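Long-range contacts in metallo-carboxypeptidase (PDB 4A38), which probably acts as a zinc-dependent carboxypeptidase of the M14 family, of the cytosolic carboxypeptidase type, trimming residues from the C-terminal ends of its substrates: residues S46-W51 with N229-A234; V175-H180 with L270-D275; P279-A284 with I347-K352. All blocks are in the same frame, centred on the assembly; numbering follows the deposited sequence.

Interaction 1: residues S46-W51 with N229-A234; sequences SQHFQW and NLRTNA. With BZS (L-benzylsuccinic acid), chain D.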
loop_
_atom_site.group_PDB
_atom_site.type_symbol
_atom_site.label_atom_id
_atom_site.label_comp_id
_atom_site.label_asym_id
_atom_site.label_seq_id
_atom_site.Cartn_x
_atom_site.Cartn_y
_atom_site.Cartn_z
ATOM N N SER A 46 8.078 -12.289 -13.002
ATOM C CA SER A 46 7.717 -11.221 -13.933
ATOM C C SER A 46 8.901 -10.275 -14.046
ATOM O O SER A 46 9.769 -10.250 -13.177
ATOM C CB SER A 46 6.444 -10.473 -13.489
ATOM O OG SER A 46 6.696 -9.577 -12.428
ATOM N N GLN A 47 8.947 -9.516 -15.132
ATOM C CA GLN A 47 10.054 -8.602 -15.366
ATOM C C GLN A 47 10.044 -7.313 -14.544
ATOM O O GLN A 47 11.020 -6.561 -14.560
ATOM C CB GLN A 47 10.132 -8.277 -16.863
ATOM C CG GLN A 47 8.792 -8.310 -17.589
ATOM C CD GLN A 47 8.145 -6.946 -17.721
ATOM O OE1 GLN A 47 8.717 -6.036 -18.323
ATOM N NE2 GLN A 47 6.942 -6.799 -17.173
ATOM N N HIS A 48 8.963 -7.064 -13.813
ATOM C CA HIS A 48 8.859 -5.847 -13.008
ATOM C C HIS A 48 9.833 -5.762 -11.840
ATOM O O HIS A 48 10.103 -6.758 -11.162
ATOM C CB HIS A 48 7.466 -5.688 -12.379
ATOM C CG HIS A 48 6.327 -5.929 -13.312
ATOM N ND1 HIS A 48 5.741 -7.166 -13.464
ATOM C CD2 HIS A 48 5.633 -5.081 -14.107
ATOM C CE1 HIS A 48 4.730 -7.072 -14.308
ATOM N NE2 HIS A 48 4.643 -5.818 -14.712
ATOM N N PHE A 49 10.330 -4.551 -11.602
ATOM C CA PHE A 49 11.178 -4.266 -10.457
ATOM C C PHE A 49 11.283 -2.757 -10.227
ATOM O O PHE A 49 11.120 -1.963 -11.150
ATOM C CB PHE A 49 12.571 -4.931 -10.559
ATOM C CG PHE A 49 13.468 -4.372 -11.626
ATOM C CD1 PHE A 49 14.196 -3.211 -11.400
ATOM C CD2 PHE A 49 13.640 -5.043 -12.827
ATOM C CE1 PHE A 49 15.090 -2.728 -12.356
ATOM C CE2 PHE A 49 14.531 -4.572 -13.789
ATOM C CZ PHE A 49 15.258 -3.415 -13.554
ATOM N N GLN A 50 11.491 -2.380 -8.970
ATOM C CA GLN A 50 11.639 -0.985 -8.559
ATOM C C GLN A 50 11.916 -0.978 -7.056
ATOM O O GLN A 50 12.782 -0.251 -6.575
ATOM C CB GLN A 50 10.371 -0.173 -8.859
ATOM C CG GLN A 50 10.521 1.332 -8.590
ATOM C CD GLN A 50 10.513 2.174 -9.864
ATOM O OE1 GLN A 50 10.502 1.643 -10.979
ATOM N NE2 GLN A 50 10.518 3.497 -9.701
ATOM N N TRP A 51 11.171 -1.802 -6.324
ATOM C CA TRP A 51 11.338 -1.921 -4.881
ATOM C C TRP A 51 12.700 -2.515 -4.542
ATOM O O TRP A 51 13.126 -3.483 -5.164
ATOM C CB TRP A 51 10.244 -2.825 -4.300
ATOM C CG TRP A 51 10.520 -3.295 -2.881
ATOM C CD1 TRP A 51 11.128 -4.467 -2.502
ATOM C CD2 TRP A 51 10.214 -2.594 -1.670
ATOM N NE1 TRP A 51 11.214 -4.534 -1.130
ATOM C CE2 TRP A 51 10.661 -3.398 -0.595
ATOM C CE3 TRP A 51 9.602 -1.363 -1.392
ATOM C CZ2 TRP A 51 10.512 -3.006 0.744
ATOM C CZ3 TRP A 51 9.456 -0.973 -0.068
ATOM C CH2 TRP A 51 9.910 -1.796 0.987
ATOM N N ASN A 229 8.978 -8.473 -3.844
ATOM C CA ASN A 229 8.487 -8.224 -5.199
ATOM C C ASN A 229 7.917 -6.799 -5.249
ATOM O O ASN A 229 7.658 -6.186 -4.210
ATOM C CB ASN A 229 7.348 -9.202 -5.544
ATOM C CG ASN A 229 7.808 -10.413 -6.355
ATOM O OD1 ASN A 229 6.983 -11.217 -6.788
ATOM N ND2 ASN A 229 9.115 -10.548 -6.562
ATOM N N LEU A 230 7.726 -6.281 -6.458
ATOM C CA LEU A 230 7.140 -4.960 -6.629
ATOM C C LEU A 230 5.697 -5.072 -7.069
ATOM O O LEU A 230 4.794 -4.557 -6.415
ATOM C CB LEU A 230 7.863 -4.138 -7.709
ATOM C CG LEU A 230 7.057 -2.924 -8.231
ATOM C CD1 LEU A 230 6.984 -1.830 -7.169
ATOM C CD2 LEU A 230 7.697 -2.355 -9.494
ATOM N N ARG A 231 5.489 -5.791 -8.164
ATOM C CA ARG A 231 4.179 -5.870 -8.795
ATOM C C ARG A 231 3.322 -7.130 -8.760
ATOM O O ARG A 231 2.095 -7.051 -8.626
ATOM C CB ARG A 231 4.373 -5.477 -10.261
ATOM C CG ARG A 231 3.117 -5.145 -11.031
ATOM C CD ARG A 231 2.650 -3.744 -10.692
ATOM N NE ARG A 231 1.422 -3.434 -11.400
ATOM C CZ ARG A 231 0.726 -2.318 -11.229
ATOM N NH1 ARG A 231 1.148 -1.397 -10.364
ATOM N NH2 ARG A 231 -0.406 -2.138 -11.899
ATOM N N THR A 232 3.949 -8.292 -8.888
ATOM C CA THR A 232 3.181 -9.524 -8.989
ATOM C C THR A 232 3.191 -10.493 -7.820
ATOM O O THR A 232 4.005 -10.364 -6.906
ATOM C CB THR A 232 3.613 -10.283 -10.268
ATOM O OG1 THR A 232 5.035 -10.447 -10.270
ATOM C CG2 THR A 232 3.222 -9.492 -11.508
ATOM N N ASN A 233 2.254 -11.447 -7.842
ATOM C CA ASN A 233 2.212 -12.466 -6.810
ATOM C C ASN A 233 3.214 -13.539 -7.218
ATOM O O ASN A 233 3.914 -13.387 -8.225
ATOM C CB ASN A 233 0.792 -13.042 -6.624
ATOM C CG ASN A 233 0.312 -13.894 -7.794
ATOM O OD1 ASN A 233 0.957 -14.002 -8.837
ATOM N ND2 ASN A 233 -0.852 -14.506 -7.612
ATOM N N ALA A 234 3.301 -14.614 -6.444
ATOM C CA ALA A 234 4.272 -15.665 -6.732
ATOM C C ALA A 234 4.197 -16.188 -8.162
ATOM O O ALA A 234 5.231 -16.423 -8.791
ATOM C CB ALA A 234 4.107 -16.825 -5.738
HETATM C C1 BZS D . -1.057 1.304 -8.807
HETATM C C2 BZS D . -2.031 1.970 -9.783
HETATM C CA BZS D . -3.221 1.041 -10.017
HETATM C C BZS D . -2.801 -0.132 -10.905
HETATM C CB BZS D . -4.379 1.785 -10.681
HETATM O O1 BZS D . -1.007 1.740 -7.638
HETATM O O2 BZS D . -0.398 0.336 -9.237
HETATM O O3 BZS D . -2.113 0.127 -11.913
HETATM O O4 BZS D . -3.182 -1.274 -10.570
#
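His48 lies flat over the aliphatic stem of Arg231, and the two pack closely although His48 is partly exposed. CG of Arg231 sits 3.9 Å from the centroid of the His48 imidazole and only 4° off the ring normal, a CH-pi contact over one face; CB of Arg231 presses on the same face nearer CG of His48. The opposite face is roofed by the amide NE2 of Gln47. ND1 of His48 pairs with OG of Ser46 at 2.8 Å in the ring plane, which should help hold the turn of the imidazole, and OG of Ser46 in turn lies 2.9 Å from OG1 of Thr232. Next to this, CD2 of Leu230 closes on CB of Gln50 at 3.5 Å, while the amide end of Gln50 leads away to Ser75, Tyr77 and Tyr122. Around Trp51 the packing is looser: its CB and that of Leu230 stay 4.4 Å apart. The solvent side runs along Ser46 and His48, the buried side along Leu230, Gln50 and Arg231.

Arg231 leaves its backbone with CG opposite N (chi1 -165°), then bends at chi2, and so carries its guanidinium away from the loop 46-51. NE forms a salt bridge with Asp238, while NH1 and NH2 reach O2 and O3 of benzylsuccinate at 2.6 and 2.8 Å, one oxygen from each carboxylate. Asp43 accepts bonds from the backbone N of Leu230, Arg231 and Thr232. The arrangement is consistent with a substrate-binding arginine as in other M14 carboxypeptidases, its stem packed against a loop of the N-terminal domain beside the zinc site.

Interaction 2: residues V175-H180 with L270-D275; sequences VIAQQH and LDIHGD. With ZN (zinc ion), chain C; BZS (L-benzylsuccinic acid), chain D.
Val175, Ala177 and Ile272 form the apolar centre, on the face of the sheet that helix 185-196 covers. CG1 of Val175 touches CD1 of Ile272 at 3.8 Å, and CB of Ala177 meets CB of Ile272 at 3.9 Å. Met190, Ala186 and Phe189 of the helix close over these side chains. On the other face CD1 of Ile176 lies 3.1 Å from OD1 of Asp271, its CG1 set between the backbone N and carbonyl carbon (chi1 81°).

The backbones join as parallel neighbours. Ile176 N bonds to Leu270 O, and Ile272 N gives a nearly straight bond to Ile176 O (3.0 Å, 179°); a weak one from Gln178 N to Ile272 O closes the pairing. These are two central strands of the mixed sheet of the zinc carboxypeptidase fold, and the zinc site sits where the first strand ends and its chain turns away through Gln178 and Gln179.

Past that turn the contact is polar. Gln179 NE2 donates to OD1 of Asp271 on its syn side at 3.2 Å, while OE1 of Gln179 is taken by Trp243. A water accepts from Gln179 N and donates to Asp271 OD1 and Ile272 O, stitching loop to strand. Asp271 OD2 receives NE2 of His273 at 2.5 Å, the carboxylate being approached from above its plane and its oxygen lying within the imidazole plane. With NE2 held so, ND1 of His273 binds the zinc ion at 2.3 Å. His180 ND1 binds the metal at 2.1 Å, its NE2 held by Asp238; the two imidazoles meet obliquely, their ring planes at 68°. Glu183 and both oxygens of one benzylsuccinate carboxylate, O1 and O2, complete the shell.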
loop_
_atom_site.group_PDB
_atom_site.type_symbol
_atom_site.label_atom_id
_atom_site.label_comp_id
_atom_site.label_asym_id
_atom_site.label_seq_id
_atom_site.Cartn_x
_atom_site.Cartn_y
_atom_site.Cartn_z
ATOM N N VAL A 175 -12.321 -2.745 2.654
ATOM C CA VAL A 175 -11.040 -2.082 2.503
ATOM C C VAL A 175 -9.969 -3.153 2.378
ATOM O O VAL A 175 -9.745 -3.896 3.327
ATOM C CB VAL A 175 -10.703 -1.238 3.747
ATOM C CG1 VAL A 175 -9.387 -0.518 3.541
ATOM C CG2 VAL A 175 -11.832 -0.267 4.052
ATOM N N ILE A 176 -9.315 -3.252 1.223
ATOM C CA ILE A 176 -8.260 -4.245 1.052
ATOM C C ILE A 176 -6.974 -3.517 0.661
ATOM O O ILE A 176 -7.019 -2.417 0.073
ATOM C CB ILE A 176 -8.638 -5.321 -0.008
ATOM C CG1 ILE A 176 -8.381 -4.818 -1.433
ATOM C CG2 ILE A 176 -10.093 -5.725 0.184
ATOM C CD1 ILE A 176 -9.013 -3.479 -1.734
ATOM N N ALA A 177 -5.832 -4.113 0.987
ATOM C CA ALA A 177 -4.581 -3.439 0.709
ATOM C C ALA A 177 -3.395 -4.242 0.223
ATOM O O ALA A 177 -3.263 -5.435 0.483
ATOM C CB ALA A 177 -4.163 -2.639 1.945
ATOM N N GLN A 178 -2.538 -3.536 -0.505
ATOM C CA GLN A 178 -1.280 -4.047 -1.038
ATOM C C GLN A 178 -1.331 -5.237 -2.001
ATOM O O GLN A 178 -0.573 -6.208 -1.836
ATOM C CB GLN A 178 -0.319 -4.345 0.138
ATOM C CG GLN A 178 1.175 -4.090 -0.150
ATOM C CD GLN A 178 2.013 -4.019 1.124
ATOM O OE1 GLN A 178 1.541 -3.550 2.149
ATOM N NE2 GLN A 178 3.263 -4.478 1.058
ATOM N N GLN A 179 -2.213 -5.167 -2.997
ATOM C CA GLN A 179 -2.283 -6.220 -4.013
ATOM C C GLN A 179 -0.922 -6.190 -4.705
ATOM O O GLN A 179 -0.441 -7.194 -5.226
ATOM C CB GLN A 179 -3.367 -5.929 -5.055
ATOM C CG GLN A 179 -4.797 -6.069 -4.563
ATOM C CD GLN A 179 -5.791 -5.977 -5.697
ATOM O OE1 GLN A 179 -5.923 -6.908 -6.500
ATOM N NE2 GLN A 179 -6.496 -4.845 -5.780
ATOM N N HIS A 180 -0.326 -5.003 -4.717
ATOM C CA HIS A 180 0.997 -4.797 -5.297
ATOM C C HIS A 180 1.980 -4.835 -4.120
ATOM O O HIS A 180 2.038 -3.907 -3.299
ATOM C CB HIS A 180 1.028 -3.454 -6.048
ATOM C CG HIS A 180 0.187 -3.460 -7.291
ATOM N ND1 HIS A 180 -0.397 -2.323 -7.809
ATOM C CD2 HIS A 180 -0.181 -4.475 -8.112
ATOM C CE1 HIS A 180 -1.091 -2.640 -8.889
ATOM N NE2 HIS A 180 -0.973 -3.937 -9.095
ATOM N N LEU A 270 -12.683 0.363 -0.924
ATOM C CA LEU A 270 -11.462 1.154 -1.067
ATOM C C LEU A 270 -10.301 0.186 -1.328
ATOM O O LEU A 270 -10.141 -0.800 -0.604
ATOM C CB LEU A 270 -11.194 1.965 0.206
ATOM C CG LEU A 270 -12.290 2.912 0.715
ATOM C CD1 LEU A 270 -11.748 3.753 1.870
ATOM C CD2 LEU A 270 -12.752 3.823 -0.406
ATOM N N ASP A 271 -9.513 0.448 -2.373
ATOM C CA ASP A 271 -8.366 -0.393 -2.718
ATOM C C ASP A 271 -7.158 0.490 -2.451
ATOM O O ASP A 271 -6.961 1.490 -3.130
ATOM C CB ASP A 271 -8.448 -0.794 -4.195
ATOM C CG ASP A 271 -7.421 -1.843 -4.583
ATOM O OD1 ASP A 271 -6.835 -2.498 -3.694
ATOM O OD2 ASP A 271 -7.213 -2.023 -5.795
ATOM N N ILE A 272 -6.370 0.132 -1.443
ATOM C CA ILE A 272 -5.223 0.936 -1.048
ATOM C C ILE A 272 -3.916 0.593 -1.760
ATOM O O ILE A 272 -3.421 -0.537 -1.676
ATOM C CB ILE A 272 -5.018 0.864 0.489
ATOM C CG1 ILE A 272 -6.072 1.707 1.232
ATOM C CG2 ILE A 272 -3.681 1.476 0.848
ATOM C CD1 ILE A 272 -7.510 1.476 0.884
ATOM N N HIS A 273 -3.362 1.587 -2.457
ATOM C CA HIS A 273 -2.125 1.421 -3.211
ATOM C C HIS A 273 -1.113 2.522 -2.890
ATOM O O HIS A 273 -1.338 3.371 -2.026
ATOM C CB HIS A 273 -2.398 1.457 -4.723
ATOM C CG HIS A 273 -3.270 0.349 -5.227
ATOM N ND1 HIS A 273 -2.798 -0.640 -6.066
ATOM C CD2 HIS A 273 -4.591 0.102 -5.068
ATOM C CE1 HIS A 273 -3.792 -1.445 -6.400
ATOM N NE2 HIS A 273 -4.890 -1.016 -5.807
ATOM N N GLY A 274 0.001 2.482 -3.615
ATOM C CA GLY A 274 1.054 3.469 -3.465
ATOM C C GLY A 274 1.520 3.826 -4.860
ATOM O O GLY A 274 1.643 2.942 -5.713
ATOM N N ASP A 275 1.764 5.106 -5.123
ATOM C CA ASP A 275 2.216 5.511 -6.456
ATOM C C ASP A 275 3.653 6.026 -6.420
ATOM O O ASP A 275 3.981 6.920 -5.648
ATOM C CB ASP A 275 1.307 6.601 -7.037
ATOM C CG ASP A 275 1.699 6.977 -8.457
ATOM O OD1 ASP A 275 1.388 6.207 -9.391
ATOM O OD2 ASP A 275 2.341 8.023 -8.643
HETATM ZN ZN ZN C . -0.688 -0.500 -6.890
HETATM C C1 BZS D . -1.057 1.304 -8.807
HETATM C C2 BZS D . -2.031 1.970 -9.783
HETATM C CA BZS D . -3.221 1.041 -10.017
HETATM C C BZS D . -2.801 -0.132 -10.905
HETATM C CB BZS D . -4.379 1.785 -10.681
HETATM O O1 BZS D . -1.007 1.740 -7.638
HETATM O O2 BZS D . -0.398 0.336 -9.237
HETATM O O3 BZS D . -2.113 0.127 -11.913
HETATM O O4 BZS D . -3.182 -1.274 -10.570
HETATM O O HOH W 1 -4.277 -2.792 -3.261
#

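Interaction 3: residues P279-A284 with I347-K352; sequences PHVFAA and IEMPFK. With BZS (L-benzylsuccinic acid), chain D.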
loop_
_atom_site.group_PDB
_atom_site.type_symbol
_atom_site.label_atom_id
_atom_site.label_comp_id
_atom_site.label_asym_id
_atom_site.label_seq_id
_atom_site.Cartn_x
_atom_site.Cartn_y
_atom_site.Cartn_z
ATOM N N PRO A 279 3.837 12.909 -6.250
ATOM C CA PRO A 279 4.124 13.305 -4.870
ATOM C C PRO A 279 2.925 13.963 -4.173
ATOM O O PRO A 279 3.038 15.063 -3.624
ATOM C CB PRO A 279 5.300 14.251 -5.036
ATOM C CG PRO A 279 4.918 14.981 -6.286
ATOM C CD PRO A 279 4.430 13.869 -7.200
ATOM N N HIS A 280 1.783 13.275 -4.198
ATOM C CA HIS A 280 0.551 13.758 -3.580
ATOM C C HIS A 280 -0.333 12.564 -3.278
ATOM O O HIS A 280 -0.336 11.587 -4.025
ATOM C CB HIS A 280 -0.256 14.652 -4.533
ATOM C CG HIS A 280 0.495 15.840 -5.053
ATOM N ND1 HIS A 280 0.523 17.050 -4.393
ATOM C CD2 HIS A 280 1.238 16.004 -6.173
ATOM C CE1 HIS A 280 1.251 17.908 -5.085
ATOM N NE2 HIS A 280 1.696 17.299 -6.169
ATOM N N VAL A 281 -1.083 12.648 -2.186
ATOM C CA VAL A 281 -2.028 11.596 -1.845
ATOM C C VAL A 281 -3.276 11.951 -2.660
ATOM O O VAL A 281 -3.694 13.122 -2.693
ATOM C CB VAL A 281 -2.383 11.616 -0.329
ATOM C CG1 VAL A 281 -3.597 10.735 -0.058
ATOM C CG2 VAL A 281 -1.195 11.111 0.487
ATOM N N PHE A 282 -3.856 10.961 -3.331
ATOM C CA PHE A 282 -5.052 11.202 -4.129
ATOM C C PHE A 282 -5.909 9.954 -4.262
ATOM O O PHE A 282 -5.539 8.879 -3.773
ATOM C CB PHE A 282 -4.675 11.726 -5.529
ATOM C CG PHE A 282 -3.845 10.768 -6.350
ATOM C CD1 PHE A 282 -2.466 10.697 -6.183
ATOM C CD2 PHE A 282 -4.450 9.951 -7.311
ATOM C CE1 PHE A 282 -1.688 9.822 -6.969
ATOM C CE2 PHE A 282 -3.688 9.075 -8.099
ATOM C CZ PHE A 282 -2.305 9.014 -7.926
ATOM N N ALA A 283 -7.055 10.091 -4.924
ATOM C CA ALA A 283 -7.950 8.962 -5.097
ATOM C C ALA A 283 -8.512 8.892 -6.504
ATOM O O ALA A 283 -8.991 9.888 -7.042
ATOM C CB ALA A 283 -9.091 9.043 -4.089
ATOM N N ALA A 284 -8.444 7.711 -7.101
ATOM C CA ALA A 284 -8.976 7.512 -8.438
ATOM C C ALA A 284 -10.363 6.909 -8.262
ATOM O O ALA A 284 -10.567 6.076 -7.376
ATOM C CB ALA A 284 -8.081 6.563 -9.229
ATOM N N ILE A 347 -7.060 4.246 -3.374
ATOM C CA ILE A 347 -6.382 5.291 -2.628
ATOM C C ILE A 347 -4.898 5.211 -2.936
ATOM O O ILE A 347 -4.299 4.136 -2.899
ATOM C CB ILE A 347 -6.628 5.136 -1.110
ATOM C CG1 ILE A 347 -8.128 5.230 -0.811
ATOM C CG2 ILE A 347 -5.867 6.205 -0.337
ATOM C CD1 ILE A 347 -8.749 6.546 -1.216
ATOM N N GLU A 348 -4.303 6.353 -3.245
ATOM C CA GLU A 348 -2.892 6.385 -3.578
ATOM C C GLU A 348 -2.052 7.234 -2.645
ATOM O O GLU A 348 -2.316 8.417 -2.458
ATOM C CB GLU A 348 -2.706 6.897 -5.007
ATOM C CG GLU A 348 -3.355 6.056 -6.087
ATOM C CD GLU A 348 -2.506 4.894 -6.498
ATOM O OE1 GLU A 348 -1.419 4.703 -5.910
ATOM O OE2 GLU A 348 -2.926 4.171 -7.417
ATOM N N MET A 349 -1.023 6.622 -2.070
ATOM C CA MET A 349 -0.104 7.334 -1.200
ATOM C C MET A 349 1.242 7.377 -1.943
ATOM O O MET A 349 1.620 6.420 -2.630
ATOM C CB MET A 349 0.013 6.629 0.153
ATOM C CG MET A 349 -1.184 6.846 1.067
ATOM S SD MET A 349 -1.132 5.774 2.545
ATOM C CE MET A 349 -1.473 4.181 1.773
ATOM N N PRO A 350 1.970 8.497 -1.833
ATOM C CA PRO A 350 3.265 8.679 -2.504
ATOM C C PRO A 350 4.499 8.008 -1.913
ATOM O O PRO A 350 4.619 7.876 -0.701
ATOM C CB PRO A 350 3.422 10.184 -2.506
ATOM C CG PRO A 350 2.854 10.556 -1.143
ATOM C CD PRO A 350 1.568 9.730 -1.126
ATOM N N PHE A 351 5.412 7.588 -2.785
ATOM C CA PHE A 351 6.673 7.002 -2.345
ATOM C C PHE A 351 7.590 8.176 -2.017
ATOM O O PHE A 351 8.564 8.041 -1.274
ATOM C CB PHE A 351 7.321 6.155 -3.443
ATOM C CG PHE A 351 6.831 4.745 -3.486
ATOM C CD1 PHE A 351 5.651 4.424 -4.149
ATOM C CD2 PHE A 351 7.539 3.730 -2.837
ATOM C CE1 PHE A 351 5.183 3.109 -4.164
ATOM C CE2 PHE A 351 7.077 2.417 -2.848
ATOM C CZ PHE A 351 5.899 2.108 -3.512
ATOM N N LYS A 352 7.271 9.333 -2.592
ATOM C CA LYS A 352 8.055 10.549 -2.364
ATOM C C LYS A 352 7.527 11.245 -1.112
ATOM O O LYS A 352 7.696 10.738 -0.002
ATOM C CB LYS A 352 7.962 11.473 -3.587
ATOM C CG LYS A 352 8.601 10.870 -4.831
ATOM C CD LYS A 352 8.457 11.753 -6.064
ATOM C CE LYS A 352 9.086 11.075 -7.276
ATOM N NZ LYS A 352 8.806 11.806 -8.548
HETATM C C1 BZS D . -1.057 1.304 -8.807
HETATM C C2 BZS D . -2.031 1.970 -9.783
HETATM C CA BZS D . -3.221 1.041 -10.017
HETATM C C BZS D . -2.801 -0.132 -10.905
HETATM C CB BZS D . -4.379 1.785 -10.681
HETATM O O1 BZS D . -1.007 1.740 -7.638
HETATM O O2 BZS D . -0.398 0.336 -9.237
HETATM O O3 BZS D . -2.113 0.127 -11.913
HETATM O O4 BZS D . -3.182 -1.274 -10.570
#
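Phe282 and Glu348 face each other as a hydrogen-bonded antiparallel pair, joining strand 282-284, at one border of the carboxypeptidase sheet, to strand 343-350. Two backbone bonds define the pair: Phe282 N to Glu348 O at 3.1 Å, and Glu348 N to Phe282 O at 2.9 Å. Ala283 and Ile347 follow as a non-hydrogen-bonded pair. Before the strand proper, CA of Val281 makes a CA-H...O contact with Glu348 O at 3.3 Å, so that this carbonyl has two partners, one on strand 282-284 and one on the residue leading into it.

The same pair makes a CH-pi contact. Phe282 and Glu348 run side by side in one direction, and CB of Glu348 lies over the phenyl face, 3.7 Å from its centroid and 15° off the normal. CG of Glu348 rests near CE2 and CZ of the ring. Tyr319 meets Phe282 edge to face and makes a weak hydrogen bond to OE2 of Glu348.

Apolar packing takes up the other face of the sheet, where CB of Ala283 meets CD1 of Ile347. Where the chain leads into strand 282-284, CG2 of Val281 packs on CD of Pro350 at 3.5 Å, tighter than ordinary carbon contact. Farther along, CB of Pro279 lies against CB of Lys352, whose extended chain ends at the carbonyls of Ser82 and Glu277.

The polar end belongs to the active site, where Glu348 is the predicted proton donor/acceptor. Its chain bends at chi2 (-83°), which places the carboxylate beside benzylsuccinate, and OE2 of Glu348 comes to rest 3.1 Å from O1 of the inhibitor.

The three contacts converge on benzylsuccinate, which probably mimics products of cleavage, as in other M14 enzymes. Interactions 2 and 3 share one sheet: strands 268-275 and 343-350 are neighbours, with Ile347 N 2.8 Å from Asp271 O and Ile347 O 2.8 Å from His273 N, and the centres of interactions 2 and 3 are about 11 Å apart. Glu348 OE1 lies 3.2 Å from Gly274 C; the predicted catalytic glutamate thus touches the strand carrying the zinc ligand His273. Interaction 1 adds Arg231, whose NH1 lies 3.0 Å from His180 CE1. Interactions 1 and 3 do not touch, their nearest atoms about 5 Å apart, yet both reach the ligand.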